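Local structure of EtuB protein (Clostridium kluyveri DSM 555, 3IO0) at residues G41-R46 with R98-A103; V47-Q52 with H82-V87; M53-E58 with K105-Y110; A128-I133 with Q144-M149. The protein forms trimers that probably serve as building units of a bacterial microcompartment shell associated with ethanol utilisation. All blocks are in the same frame, centred on the assembly; numbering follows the deposited sequence.

Contact 1 of 4, residues G41-R46 with R98-A103; sequences GIISAR and RAVEIA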
# COMPACT_ATOMS: atom_id res chain seq x y z
N GLY A 41 5.32 -10.88 -22.96
CA GLY A 41 3.87 -10.82 -22.90
C GLY A 41 3.47 -10.32 -21.52
O GLY A 41 3.99 -10.81 -20.51
N ILE A 42 2.56 -9.36 -21.47
CA ILE A 42 2.18 -8.74 -20.20
C ILE A 42 0.70 -8.88 -19.91
O ILE A 42 -0.14 -8.64 -20.78
CB ILE A 42 2.56 -7.24 -20.18
CG1 ILE A 42 4.08 -7.06 -20.33
CG2 ILE A 42 2.04 -6.56 -18.90
CD1 ILE A 42 4.50 -5.70 -20.82
N ILE A 43 0.38 -9.28 -18.69
CA ILE A 43 -0.97 -9.14 -18.16
C ILE A 43 -0.85 -8.22 -16.96
O ILE A 43 -0.12 -8.53 -16.02
CB ILE A 43 -1.61 -10.50 -17.76
CG1 ILE A 43 -1.59 -11.49 -18.92
CG2 ILE A 43 -3.04 -10.30 -17.29
CD1 ILE A 43 -2.47 -11.09 -20.10
N SER A 44 -1.53 -7.09 -17.02
CA SER A 44 -1.46 -6.08 -15.98
C SER A 44 -2.88 -5.64 -15.63
O SER A 44 -3.67 -5.39 -16.54
CB SER A 44 -0.63 -4.88 -16.47
OG SER A 44 -0.29 -4.01 -15.40
N ALA A 45 -3.20 -5.54 -14.34
CA ALA A 45 -4.55 -5.14 -13.94
C ALA A 45 -4.61 -4.36 -12.64
O ALA A 45 -3.73 -4.49 -11.77
CB ALA A 45 -5.45 -6.34 -13.83
N ARG A 46 -5.66 -3.56 -12.50
CA ARG A 46 -5.86 -2.76 -11.31
C ARG A 46 -6.51 -3.60 -10.23
O ARG A 46 -6.18 -3.47 -9.06
CB ARG A 46 -6.71 -1.53 -11.60
CG ARG A 46 -6.15 -0.59 -12.68
CD ARG A 46 -4.86 0.10 -12.26
NE ARG A 46 -4.95 0.72 -10.94
CZ ARG A 46 -5.65 1.81 -10.65
NH1 ARG A 46 -6.34 2.44 -11.60
NH2 ARG A 46 -5.66 2.27 -9.41
N ARG A 98 0.22 -14.96 -28.37
CA ARG A 98 -0.73 -16.05 -28.29
C ARG A 98 -1.14 -16.34 -26.84
O ARG A 98 -2.33 -16.48 -26.54
CB ARG A 98 -0.10 -17.26 -28.96
CG ARG A 98 -1.01 -18.43 -29.18
CD ARG A 98 -0.21 -19.61 -29.76
NE ARG A 98 -0.46 -19.77 -31.20
CZ ARG A 98 -1.63 -20.15 -31.70
NH1 ARG A 98 -2.66 -20.40 -30.89
NH2 ARG A 98 -1.78 -20.28 -33.01
N ALA A 99 -0.15 -16.39 -25.95
CA ALA A 99 -0.36 -16.57 -24.50
C ALA A 99 -1.19 -15.44 -23.88
O ALA A 99 -2.15 -15.70 -23.15
CB ALA A 99 0.98 -16.70 -23.79
N VAL A 100 -0.81 -14.20 -24.17
CA VAL A 100 -1.57 -13.02 -23.73
C VAL A 100 -3.03 -13.08 -24.20
O VAL A 100 -3.94 -12.72 -23.45
CB VAL A 100 -0.92 -11.71 -24.23
CG1 VAL A 100 -1.75 -10.51 -23.83
CG2 VAL A 100 0.48 -11.58 -23.69
N GLU A 101 -3.23 -13.55 -25.44
CA GLU A 101 -4.57 -13.70 -26.02
C GLU A 101 -5.43 -14.68 -25.24
O GLU A 101 -6.62 -14.41 -25.00
CB GLU A 101 -4.49 -14.10 -27.51
CG GLU A 101 -4.44 -12.92 -28.51
CD GLU A 101 -5.63 -11.92 -28.40
OE1 GLU A 101 -6.50 -12.07 -27.49
OE2 GLU A 101 -5.68 -10.98 -29.22
N ILE A 102 -4.82 -15.80 -24.83
CA ILE A 102 -5.48 -16.80 -23.98
C ILE A 102 -5.83 -16.21 -22.62
O ILE A 102 -6.96 -16.35 -22.16
CB ILE A 102 -4.59 -18.05 -23.75
CG1 ILE A 102 -4.35 -18.80 -25.05
CG2 ILE A 102 -5.22 -18.99 -22.73
CD1 ILE A 102 -3.28 -19.86 -24.94
N ALA A 103 -4.84 -15.57 -21.98
CA ALA A 103 -5.00 -15.03 -20.63
C ALA A 103 -6.10 -13.98 -20.54
O ALA A 103 -6.86 -13.96 -19.58
CB ALA A 103 -3.69 -14.47 -20.12
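Val-100 and Ala-103 of helix 93-111 rest on Gly-41 and Ile-43 of strand 39-45, one point where a helix packs on the antiparallel sheet of the first circularly permuted microcompartment (BMC) domain. The axes of strand 41-45 and helix 98-103 run side by side in nearly the same direction, 23° apart, and approach to 7.9 Å. All the touching residues are buried, and the contact is made by apolar groups. Among the side chains, Ile-43 contributes its longer branch: CG1 stands beside the backbone N (chi1 -55°), and CD1 at its end fits between two residues one helical turn apart. CD1 lies 3.8 Å from CG1 of Val-100 and 3.6 Å from CB of Ala-103, while the side chains of Ile-43 and Val-100 run past each other in opposite senses. The second kind of contact joins side chain to backbone. The other methyl of Val-100, CG2, reaches the strand where Gly-41 has no side chain to hold the helix off, and the CA atoms of Gly-41 and Val-100 come within 5.9 Å. Around this core the strand is bonded through its backbone to both neighbours, Ile-42 pairing with Leu-18 and Ile-43 with Ile-86. Ile-42 turns its side chain from the helix to the other face of the sheet, where Met-158 of the second subunit packs on it. The two faces of the strand thus serve the domain core and the trimer. At the glycine itself, Val-100 CG2 sits 3.6 Å from Gly-41 CA and 3.8 Å from Ile-42 N.

Contact 2 of 4, residues V47-Q52 with H82-V87; sequences VGAPAQ and HGIFIV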
# COMPACT_ATOMS: atom_id res chain seq x y z
N VAL A 47 -7.45 -4.46 -10.63
CA VAL A 47 -8.23 -5.22 -9.65
C VAL A 47 -8.05 -6.74 -9.72
O VAL A 47 -8.38 -7.38 -10.73
CB VAL A 47 -9.75 -4.83 -9.68
CG1 VAL A 47 -10.56 -5.70 -8.71
CG2 VAL A 47 -9.93 -3.35 -9.37
N GLY A 48 -7.52 -7.31 -8.64
CA GLY A 48 -7.41 -8.76 -8.48
C GLY A 48 -6.03 -9.26 -8.84
O GLY A 48 -5.20 -8.50 -9.34
N ALA A 49 -5.79 -10.55 -8.59
CA ALA A 49 -4.52 -11.19 -8.92
C ALA A 49 -4.66 -12.69 -9.14
O ALA A 49 -4.17 -13.20 -10.15
CB ALA A 49 -3.46 -10.89 -7.87
N PRO A 50 -5.31 -13.42 -8.19
CA PRO A 50 -5.50 -14.86 -8.45
C PRO A 50 -6.28 -15.16 -9.74
O PRO A 50 -5.91 -16.07 -10.47
CB PRO A 50 -6.26 -15.35 -7.20
CG PRO A 50 -5.93 -14.35 -6.15
CD PRO A 50 -5.86 -13.04 -6.88
N ALA A 51 -7.31 -14.36 -10.03
CA ALA A 51 -8.09 -14.55 -11.26
C ALA A 51 -7.20 -14.48 -12.50
O ALA A 51 -7.25 -15.38 -13.36
CB ALA A 51 -9.20 -13.53 -11.34
N GLN A 52 -6.40 -13.42 -12.60
CA GLN A 52 -5.52 -13.23 -13.74
C GLN A 52 -4.46 -14.31 -13.76
O GLN A 52 -4.11 -14.83 -14.81
CB GLN A 52 -4.88 -11.85 -13.73
CG GLN A 52 -5.81 -10.70 -14.13
CD GLN A 52 -6.59 -10.12 -12.96
OE1 GLN A 52 -6.68 -10.71 -11.89
NE2 GLN A 52 -7.16 -8.94 -13.17
N HIS A 82 -4.81 -6.93 -4.05
CA HIS A 82 -3.84 -6.65 -5.12
C HIS A 82 -4.67 -6.42 -6.42
O HIS A 82 -5.84 -6.80 -6.43
CB HIS A 82 -2.94 -7.86 -5.24
CG HIS A 82 -2.29 -8.29 -3.96
ND1 HIS A 82 -2.73 -9.37 -3.22
CD2 HIS A 82 -1.21 -7.81 -3.29
CE1 HIS A 82 -1.96 -9.53 -2.16
NE2 HIS A 82 -1.03 -8.59 -2.18
N GLY A 83 -4.16 -5.86 -7.53
CA GLY A 83 -2.78 -5.64 -7.89
C GLY A 83 -2.23 -6.81 -8.69
O GLY A 83 -1.83 -7.82 -8.09
N ILE A 84 -2.18 -6.75 -10.02
CA ILE A 84 -1.47 -7.84 -10.72
C ILE A 84 -0.56 -7.45 -11.89
O ILE A 84 -0.96 -6.66 -12.75
CB ILE A 84 -2.38 -9.06 -11.05
CG1 ILE A 84 -1.57 -10.22 -11.61
CG2 ILE A 84 -3.46 -8.68 -12.00
CD1 ILE A 84 -0.71 -10.95 -10.60
N PHE A 85 0.65 -7.99 -11.91
CA PHE A 85 1.61 -7.71 -12.97
C PHE A 85 2.39 -8.97 -13.35
O PHE A 85 3.29 -9.41 -12.62
CB PHE A 85 2.55 -6.59 -12.57
CG PHE A 85 3.60 -6.26 -13.60
CD1 PHE A 85 3.25 -5.69 -14.82
CD2 PHE A 85 4.95 -6.48 -13.32
CE1 PHE A 85 4.23 -5.36 -15.77
CE2 PHE A 85 5.93 -6.16 -14.26
CZ PHE A 85 5.57 -5.60 -15.49
N ILE A 86 2.02 -9.54 -14.50
CA ILE A 86 2.58 -10.80 -14.97
C ILE A 86 3.30 -10.56 -16.27
O ILE A 86 2.74 -9.98 -17.21
CB ILE A 86 1.47 -11.84 -15.18
CG1 ILE A 86 0.82 -12.19 -13.84
CG2 ILE A 86 2.02 -13.09 -15.82
CD1 ILE A 86 -0.52 -12.88 -13.96
N VAL A 87 4.56 -11.00 -16.33
CA VAL A 87 5.35 -10.92 -17.55
C VAL A 87 5.80 -12.31 -17.96
O VAL A 87 6.45 -13.01 -17.19
CB VAL A 87 6.57 -9.96 -17.43
CG1 VAL A 87 7.39 -9.96 -18.70
CG2 VAL A 87 6.10 -8.55 -17.16
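Gly-48 and His-82 join two connecting loops of the first BMC domain: one leads from strand 39-45 into helix 50-61, with Ala-49 at the N-cap position, and the other enters strand 84-90. Gly-48 N donates to His-82 O over 2.8 Å, in the carbonyl plane and on a lone pair, though the N-H...O angle is a bent 137°. His-82 O has a second partner in Thr-76 OG1. The peptide between His-82 and Gly-83 is modelled as cis, and both Gly-48 and Gly-83 have positive phi, a region glycine enters easily. Just beyond, the CA atoms of Ala-49 and Ile-84 come within 4.9 Å.

Ile-84 carries the side-chain packing. Its CB lies 3.8 Å from Ala-49 CB, and its short branch, CG2, reaches up to the amide of Gln-52. The Gln-52 chain bends at chi2 (88°), which brings its flat end back over this methyl: CG2 stands over the amide face, 3.6 Å from CD. The same bend aims NE2 back at Val-47, giving a side-chain bond that ties the first turn of the helix to the loop before it. The imidazole of His-82 leads away from the contact and bonds through NE2 to Ser-184 N. Gln-52 NE2 meets Val-47 O at 3.1 Å along a nearly straight N-H...O line (167°), from above the carbonyl plane.

Contact 3 of 4, residues M53-E58 with K105-Y110; sequences MMAADE and KQTDKY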
# COMPACT_ATOMS: atom_id res chain seq x y z
N MET A 53 -3.95 -14.67 -12.58
CA MET A 53 -2.98 -15.75 -12.45
C MET A 53 -3.57 -17.04 -13.00
O MET A 53 -2.91 -17.74 -13.77
CB MET A 53 -2.51 -15.92 -10.99
CG MET A 53 -1.75 -14.72 -10.43
SD MET A 53 -0.76 -15.06 -8.95
CE MET A 53 -1.99 -14.88 -7.68
N MET A 54 -4.82 -17.34 -12.64
CA MET A 54 -5.51 -18.53 -13.17
C MET A 54 -5.48 -18.51 -14.69
O MET A 54 -5.04 -19.48 -15.32
CB MET A 54 -6.96 -18.62 -12.68
CG MET A 54 -7.17 -19.12 -11.24
SD MET A 54 -6.42 -20.70 -10.79
CE MET A 54 -6.81 -21.65 -12.27
N ALA A 55 -5.92 -17.39 -15.27
CA ALA A 55 -5.94 -17.21 -16.73
C ALA A 55 -4.55 -17.33 -17.35
O ALA A 55 -4.39 -17.94 -18.39
CB ALA A 55 -6.58 -15.88 -17.09
N ALA A 56 -3.53 -16.77 -16.70
CA ALA A 56 -2.17 -16.86 -17.22
C ALA A 56 -1.59 -18.28 -17.09
O ALA A 56 -0.77 -18.70 -17.92
CB ALA A 56 -1.29 -15.84 -16.55
N ASP A 57 -2.00 -19.01 -16.06
CA ASP A 57 -1.50 -20.37 -15.88
C ASP A 57 -2.08 -21.25 -17.00
O ASP A 57 -1.36 -22.08 -17.57
CB ASP A 57 -1.85 -20.92 -14.50
CG ASP A 57 -0.93 -22.07 -14.06
OD1 ASP A 57 0.32 -21.94 -14.16
OD2 ASP A 57 -1.47 -23.11 -13.60
N GLU A 58 -3.35 -21.04 -17.33
CA GLU A 58 -3.98 -21.69 -18.48
C GLU A 58 -3.17 -21.38 -19.76
O GLU A 58 -2.95 -22.26 -20.60
CB GLU A 58 -5.43 -21.21 -18.62
CG GLU A 58 -6.43 -22.30 -19.05
CD GLU A 58 -7.89 -21.78 -19.14
OE1 GLU A 58 -8.50 -21.90 -20.23
OE2 GLU A 58 -8.44 -21.25 -18.14
N LYS A 105 -8.72 -13.78 -22.72
CA LYS A 105 -9.97 -14.52 -22.93
C LYS A 105 -10.50 -15.13 -21.64
O LYS A 105 -11.70 -15.11 -21.40
CB LYS A 105 -9.78 -15.64 -23.96
CG LYS A 105 -10.78 -15.60 -25.13
CD LYS A 105 -12.25 -15.84 -24.74
CE LYS A 105 -12.63 -17.35 -24.76
NZ LYS A 105 -12.24 -18.05 -26.04
N GLN A 106 -9.60 -15.65 -20.80
CA GLN A 106 -9.98 -16.42 -19.62
C GLN A 106 -10.16 -15.59 -18.35
O GLN A 106 -10.73 -16.07 -17.36
CB GLN A 106 -8.96 -17.54 -19.37
CG GLN A 106 -8.84 -18.55 -20.51
CD GLN A 106 -10.19 -19.08 -20.96
OE1 GLN A 106 -11.04 -19.47 -20.14
NE2 GLN A 106 -10.40 -19.07 -22.28
N THR A 107 -9.67 -14.36 -18.36
CA THR A 107 -9.69 -13.54 -17.17
C THR A 107 -11.09 -13.38 -16.58
O THR A 107 -11.31 -13.72 -15.42
CB THR A 107 -9.00 -12.18 -17.41
OG1 THR A 107 -7.59 -12.39 -17.50
CG2 THR A 107 -9.25 -11.20 -16.27
N ASP A 108 -12.03 -12.91 -17.39
CA ASP A 108 -13.37 -12.61 -16.89
C ASP A 108 -14.06 -13.83 -16.35
O ASP A 108 -14.85 -13.73 -15.40
CB ASP A 108 -14.21 -11.97 -17.98
CG ASP A 108 -13.72 -10.61 -18.35
OD1 ASP A 108 -13.95 -9.67 -17.57
OD2 ASP A 108 -13.09 -10.47 -19.42
N LYS A 109 -13.77 -14.99 -16.96
CA LYS A 109 -14.26 -16.26 -16.47
C LYS A 109 -13.90 -16.41 -15.00
O LYS A 109 -14.77 -16.71 -14.17
CB LYS A 109 -13.67 -17.41 -17.29
CG LYS A 109 -13.69 -18.79 -16.64
CD LYS A 109 -13.60 -19.87 -17.71
CE LYS A 109 -12.80 -21.09 -17.26
NZ LYS A 109 -11.38 -21.06 -17.76
N TYR A 110 -12.63 -16.16 -14.68
CA TYR A 110 -12.13 -16.36 -13.33
C TYR A 110 -12.54 -15.30 -12.32
O TYR A 110 -12.76 -15.61 -11.15
CB TYR A 110 -10.62 -16.52 -13.35
CG TYR A 110 -10.23 -17.84 -13.95
CD1 TYR A 110 -10.63 -19.03 -13.36
CD2 TYR A 110 -9.46 -17.90 -15.10
CE1 TYR A 110 -10.29 -20.24 -13.90
CE2 TYR A 110 -9.10 -19.12 -15.65
CZ TYR A 110 -9.52 -20.28 -15.04
OH TYR A 110 -9.17 -21.49 -15.57
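Ala-55 and Gln-106 mark the close approach of two helices of the first BMC domain, 50-61 and 93-111, which run roughly antiparallel; the axes of 53-58 and 105-110 lie 8.0 Å apart at an angle of 139°, and the CA atoms of the two residues 5.0 Å apart. The small Ala-55 permits this closeness, its CB lying 3.7 Å from Gln-106 CB. One turn along helix 93-111, Tyr-110 lays its ring across the neighbouring helix. Met-54 CB sits above the middle of one ring face, a CH-pi contact 3.5 Å from the Tyr-110 centroid and 8° off its normal. Beyond it the methionine chain bends twice, so its SD stays above the same face as a distant Met-aromatic contact, 5.3 Å from that centroid.

Glu-58 reaches over with an extended chain to the edge of the ring. Tyr-110 OH donates to Glu-58 OE2 over 2.7 Å, on the anti side of a carboxylate turned 84° against the ring. Lys-109 NZ forms a salt bridge to the same OE2 (3.0 Å) and also bonds to Gln-106 OE1 (2.9 Å). No other subunit touches either segment. A phenol hydroxyl and an ammonium group thus grip one carboxylate oxygen at the partly exposed border of an apolar core, which would be expected to favour the charged form of Glu-58 and to fix the rotation of the tyrosine hydroxyl.

Contact 4 of 4, residues A128-I133 with Q144-M149; sequences ARASLI and QAFGIM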
# COMPACT_ATOMS: atom_id res chain seq x y z
N ALA A 128 -6.83 -27.66 -11.73
CA ALA A 128 -6.59 -29.10 -11.61
C ALA A 128 -5.13 -29.49 -11.92
O ALA A 128 -4.66 -30.53 -11.45
CB ALA A 128 -7.56 -29.86 -12.47
N ARG A 129 -4.43 -28.68 -12.71
CA ARG A 129 -2.98 -28.81 -12.90
C ARG A 129 -2.42 -27.44 -12.69
O ARG A 129 -2.55 -26.57 -13.56
CB ARG A 129 -2.56 -29.25 -14.31
CG ARG A 129 -3.03 -30.62 -14.78
CD ARG A 129 -1.86 -31.54 -15.20
NE ARG A 129 -0.84 -30.93 -16.07
CZ ARG A 129 0.30 -31.55 -16.40
NH1 ARG A 129 0.56 -32.76 -15.94
NH2 ARG A 129 1.19 -30.97 -17.19
N ALA A 130 -1.80 -27.20 -11.54
CA ALA A 130 -1.07 -25.96 -11.38
C ALA A 130 0.17 -26.08 -12.25
O ALA A 130 0.80 -27.14 -12.28
CB ALA A 130 -0.71 -25.75 -9.95
N SER A 131 0.50 -25.03 -13.00
CA SER A 131 1.80 -25.00 -13.65
C SER A 131 2.61 -23.72 -13.38
O SER A 131 2.46 -23.10 -12.32
CB SER A 131 1.73 -25.41 -15.14
OG SER A 131 1.68 -24.30 -16.02
N LEU A 132 3.46 -23.35 -14.32
CA LEU A 132 4.51 -22.34 -14.12
C LEU A 132 4.13 -21.10 -13.31
O LEU A 132 4.95 -20.63 -12.51
CB LEU A 132 5.09 -21.92 -15.45
CG LEU A 132 5.80 -23.02 -16.21
CD1 LEU A 132 5.81 -22.69 -17.69
CD2 LEU A 132 7.21 -23.16 -15.69
N ILE A 133 2.93 -20.57 -13.50
CA ILE A 133 2.52 -19.39 -12.74
C ILE A 133 2.56 -19.66 -11.24
O ILE A 133 3.32 -19.01 -10.51
CB ILE A 133 1.15 -18.83 -13.16
CG1 ILE A 133 1.25 -18.21 -14.56
CG2 ILE A 133 0.66 -17.78 -12.16
CD1 ILE A 133 1.96 -16.87 -14.61
N GLN A 144 -0.19 -30.75 -9.77
CA GLN A 144 -1.21 -31.13 -8.81
C GLN A 144 -2.35 -30.12 -8.79
O GLN A 144 -2.17 -29.00 -9.24
CB GLN A 144 -0.58 -31.25 -7.42
CG GLN A 144 0.54 -32.30 -7.34
CD GLN A 144 0.14 -33.59 -8.03
OE1 GLN A 144 0.74 -33.97 -9.03
NE2 GLN A 144 -0.92 -34.24 -7.52
N ALA A 145 -3.51 -30.52 -8.29
CA ALA A 145 -4.63 -29.58 -8.10
C ALA A 145 -4.20 -28.49 -7.12
O ALA A 145 -3.32 -28.72 -6.27
CB ALA A 145 -5.86 -30.30 -7.60
N PHE A 146 -4.81 -27.32 -7.22
CA PHE A 146 -4.36 -26.17 -6.45
C PHE A 146 -5.51 -25.24 -6.12
O PHE A 146 -6.39 -25.01 -6.96
CB PHE A 146 -3.28 -25.42 -7.26
CG PHE A 146 -2.54 -24.39 -6.48
CD1 PHE A 146 -1.74 -24.75 -5.40
CD2 PHE A 146 -2.60 -23.05 -6.85
CE1 PHE A 146 -1.04 -23.79 -4.69
CE2 PHE A 146 -1.90 -22.07 -6.14
CZ PHE A 146 -1.12 -22.44 -5.06
N GLY A 147 -5.51 -24.71 -4.90
CA GLY A 147 -6.55 -23.77 -4.47
C GLY A 147 -6.01 -22.45 -3.93
O GLY A 147 -4.95 -22.44 -3.29
N ILE A 148 -6.73 -21.35 -4.18
CA ILE A 148 -6.36 -20.04 -3.64
C ILE A 148 -7.53 -19.36 -2.92
O ILE A 148 -8.63 -19.25 -3.46
CB ILE A 148 -5.80 -19.11 -4.72
CG1 ILE A 148 -4.60 -19.75 -5.41
CG2 ILE A 148 -5.44 -17.74 -4.14
CD1 ILE A 148 -4.23 -19.10 -6.70
N MET A 149 -7.27 -18.90 -1.70
CA MET A 149 -8.29 -18.35 -0.83
C MET A 149 -7.83 -17.02 -0.30
O MET A 149 -6.67 -16.89 0.11
CB MET A 149 -8.41 -19.21 0.41
CG MET A 149 -9.44 -20.27 0.37
SD MET A 149 -8.89 -21.52 1.54
CE MET A 149 -7.87 -22.48 0.44
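Gln-144 and Ala-130 open the pairing between the residues that lead into strand 145-152 and those that follow strand 120-127, its antiparallel neighbour in the sheet of the second BMC domain. The chain between them carries the short helix 132-138, so the contact closes the base of a helix-bearing connection. Gln-144 takes part through its backbone carbonyl, which accepts an almost straight bond from Ala-130 N (2.9 Å, N-H...O angle 170°), the donor tilted from the carbonyl plane; its side chain turns the other way. At Ala-145 the two segments come closest, its CA only 4.0 Å from the CA of Ala-128. Here Ala-128 O meets Ala-145 CA at 3.5 Å in a CA-H...O contact, while Ala-145 O is bonded to Ser-194 OG on the next strand. Phe-146 continues the pairing through backbone bonds to Thr-127. Its chi1 of -168° holds CG anti to the backbone N and directs the ring beyond this contact, to meet the ring of Phe-134 on helix 132-138. What remains against the other segment is the root of the side chain: Phe-146 CB lies 3.7 Å from Ala-130 CB.

Overall arrangement
Contacts 1, 2 and 3 form one cluster in the first BMC domain, their centres about 9 to 10 Å apart. Contacts 1 and 2 share a sheet through the adjacent strands 39-45 and 84-90; contact 3 shares helix 50-61 with contact 2 and helix 93-111 with contact 1. Along the chain contact 2 falls within the span of contact 1, whereas contact 3 alternates with both. Contact 4 follows later, in the second domain, about 12 to 18 Å away between centres. Asp-57 bridges the two halves, its carboxylate accepting from Ser-131 N and Ile-133 N at the start of helix 132-138, and apolar contacts of Ile-86 with Ile-133 and Pro-50 with Ile-148 add to this joint between the tandem domains of each subunit of the trimer.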